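Local coordinates for protein carbohydrate kinase (Agrobacterium tumefaciens, PDB 2NWH) that probably transfers the gamma-phosphate of ATP to a sugar or sugar-like substrate, as a member of the pfkB family of carbohydrate kinases, at residues 83-88 and 116-121. Sequence-based numbering, arbitrary orientation.
Sequences TPFTFL and KLFTPR
Leu117 sets one methyl over the face of the Phe87 ring, and one residue further on Phe118 offers a ring face to the edge of Phe85. From the backbone outward, CB of Leu117 already sits against the far end of the phenyl group, 3.9 Å from both CZ and CE2 of Phe87. With CG anti to the carbonyl carbon (chi1 -64°), the chain then runs back over the ring toward the Phe87 backbone, the two side chains passing in opposite directions. At the tip, CD1 of Leu117 stands above the centre of the Phe87 ring, only 9° off the normal, 3.8 Å from CG of Phe87: a CH-pi contact.

The second pair is purely aromatic. CE2 of Phe118 comes within 3.9 Å of CD1 of Phe85. The planes meet at 63° with centroids 5.2 Å apart, an edge-to-face arrangement in which CD1 of Phe85 lies over the rim of the Phe118 ring rather than its middle. Phe118 is the buried member of the four; it also packs on Ile59 and Pro61 of the neighbouring strand and on Leu123.

Residues 83-88 belong to strand 81-87, the outermost on this side of the large central sheet within the chain, and Phe85 and Phe87 both point from it toward 116-121. That segment makes an inverse gamma turn centred on Phe118 before helix 120-123, where the Thr119 side chain caps the N of Arg122. Between these two segments the contact is wholly apolar: methyl on ring face and ring edge on ring face, held by dispersion and weak C-H polarity, with no polar bond between them.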
loop_
_atom_site.group_PDB
_atom_site.type_symbol
_atom_site.label_atom_id
_atom_site.label_comp_id
_atom_site.label_asym_id
_atom_site.label_seq_id
_atom_site.Cartn_x
_atom_site.Cartn_y
_atom_site.Cartn_z
ATOM N N THR A 83 11.662 11.073 -5.509
ATOM C CA THR A 83 12.893 10.937 -6.329
ATOM C C THR A 83 12.641 9.829 -7.357
ATOM O O THR A 83 12.953 8.688 -7.124
ATOM C CB THR A 83 14.174 10.658 -5.454
ATOM O OG1 THR A 83 14.014 9.461 -4.694
ATOM C CG2 THR A 83 14.466 11.801 -4.473
ATOM N N PRO A 84 12.032 10.169 -8.501
ATOM C CA PRO A 84 11.542 9.158 -9.440
ATOM C C PRO A 84 12.645 8.501 -10.250
ATOM O O PRO A 84 13.729 9.103 -10.496
ATOM C CB PRO A 84 10.604 9.965 -10.356
ATOM C CG PRO A 84 11.249 11.346 -10.375
ATOM C CD PRO A 84 11.737 11.549 -8.957
ATOM N N PHE A 85 12.383 7.262 -10.671
ATOM C CA PHE A 85 13.242 6.580 -11.666
ATOM C C PHE A 85 12.715 6.991 -13.044
ATOM O O PHE A 85 11.903 6.304 -13.655
ATOM C CB PHE A 85 13.249 5.046 -11.469
ATOM C CG PHE A 85 14.583 4.379 -11.836
ATOM C CD1 PHE A 85 15.174 3.460 -10.969
ATOM C CD2 PHE A 85 15.238 4.699 -13.032
ATOM C CE1 PHE A 85 16.414 2.844 -11.265
ATOM C CE2 PHE A 85 16.459 4.077 -13.369
ATOM C CZ PHE A 85 17.065 3.158 -12.478
ATOM N N THR A 86 13.165 8.148 -13.521
ATOM C CA THR A 86 12.581 8.819 -14.723
ATOM C C THR A 86 13.094 8.255 -16.027
ATOM O O THR A 86 14.337 8.100 -16.203
ATOM C CB THR A 86 12.901 10.350 -14.701
ATOM O OG1 THR A 86 12.364 10.903 -13.493
ATOM C CG2 THR A 86 12.299 11.098 -15.891
ATOM N N PHE A 87 12.158 7.952 -16.944
ATOM C CA PHE A 87 12.482 7.543 -18.323
ATOM C C PHE A 87 11.822 8.516 -19.265
ATOM O O PHE A 87 10.619 8.441 -19.514
ATOM C CB PHE A 87 12.039 6.111 -18.626
ATOM C CG PHE A 87 12.653 5.127 -17.706
ATOM C CD1 PHE A 87 13.941 4.645 -17.957
ATOM C CD2 PHE A 87 11.971 4.728 -16.557
ATOM C CE1 PHE A 87 14.570 3.736 -17.068
ATOM C CE2 PHE A 87 12.572 3.788 -15.656
ATOM C CZ PHE A 87 13.875 3.322 -15.919
ATOM N N LEU A 88 12.618 9.487 -19.705
ATOM C CA LEU A 88 12.076 10.698 -20.323
ATOM C C LEU A 88 11.298 10.420 -21.601
ATOM O O LEU A 88 10.285 11.113 -21.888
ATOM C CB LEU A 88 13.205 11.707 -20.578
ATOM C CG LEU A 88 13.676 12.435 -19.311
ATOM C CD1 LEU A 88 14.853 13.377 -19.721
ATOM C CD2 LEU A 88 12.512 13.258 -18.675
ATOM N N LYS A 116 8.085 -2.624 -15.472
ATOM C CA LYS A 116 8.996 -3.671 -15.983
ATOM C C LYS A 116 10.407 -3.156 -16.200
ATOM O O LYS A 116 11.329 -3.964 -16.260
ATOM C CB LYS A 116 8.493 -4.270 -17.308
ATOM C CG LYS A 116 7.045 -4.764 -17.204
ATOM C CD LYS A 116 6.606 -5.473 -18.459
ATOM C CE LYS A 116 5.378 -6.280 -18.152
ATOM N NZ LYS A 116 4.196 -5.401 -18.261
ATOM N N LEU A 117 10.574 -1.832 -16.300
ATOM C CA LEU A 117 11.917 -1.238 -16.455
ATOM C C LEU A 117 12.695 -1.193 -15.155
ATOM O O LEU A 117 13.919 -0.984 -15.166
ATOM C CB LEU A 117 11.833 0.177 -17.028
ATOM C CG LEU A 117 11.269 0.306 -18.456
ATOM C CD1 LEU A 117 11.400 1.759 -18.932
ATOM C CD2 LEU A 117 11.881 -0.641 -19.460
ATOM N N PHE A 118 12.010 -1.394 -14.035
ATOM C CA PHE A 118 12.701 -1.380 -12.754
ATOM C C PHE A 118 13.279 -2.787 -12.510
ATOM O O PHE A 118 12.727 -3.596 -11.777
ATOM C CB PHE A 118 11.759 -0.924 -11.620
ATOM C CG PHE A 118 12.487 -0.323 -10.426
ATOM C CD1 PHE A 118 11.789 0.474 -9.506
ATOM C CD2 PHE A 118 13.887 -0.479 -10.281
ATOM C CE1 PHE A 118 12.440 1.023 -8.388
ATOM C CE2 PHE A 118 14.555 0.071 -9.181
ATOM C CZ PHE A 118 13.833 0.821 -8.239
ATOM N N THR A 119 14.393 -3.063 -13.165
ATOM C CA THR A 119 14.976 -4.405 -13.184
ATOM C C THR A 119 15.986 -4.561 -12.033
ATOM O O THR A 119 16.347 -3.569 -11.371
ATOM C CB THR A 119 15.753 -4.618 -14.469
ATOM O OG1 THR A 119 16.763 -3.620 -14.495
ATOM C CG2 THR A 119 14.799 -4.505 -15.711
ATOM N N PRO A 120 16.399 -5.817 -11.730
ATOM C CA PRO A 120 17.424 -5.950 -10.660
ATOM C C PRO A 120 18.684 -5.151 -10.936
ATOM O O PRO A 120 19.250 -4.557 -10.023
ATOM C CB PRO A 120 17.706 -7.446 -10.636
ATOM C CG PRO A 120 16.406 -8.055 -11.051
ATOM C CD PRO A 120 15.974 -7.145 -12.222
ATOM N N ARG A 121 19.097 -5.115 -12.199
ATOM C CA ARG A 121 20.261 -4.332 -12.608
ATOM C C ARG A 121 20.113 -2.881 -12.201
ATOM O O ARG A 121 21.028 -2.289 -11.636
ATOM C CB ARG A 121 20.391 -4.468 -14.121
ATOM C CG ARG A 121 21.442 -3.656 -14.777
ATOM C CD ARG A 121 21.729 -4.282 -16.145
ATOM N NE ARG A 121 23.021 -3.811 -16.601
ATOM C CZ ARG A 121 23.732 -4.340 -17.586
ATOM N NH1 ARG A 121 24.903 -3.805 -17.888
ATOM N NH2 ARG A 121 23.286 -5.391 -18.254
#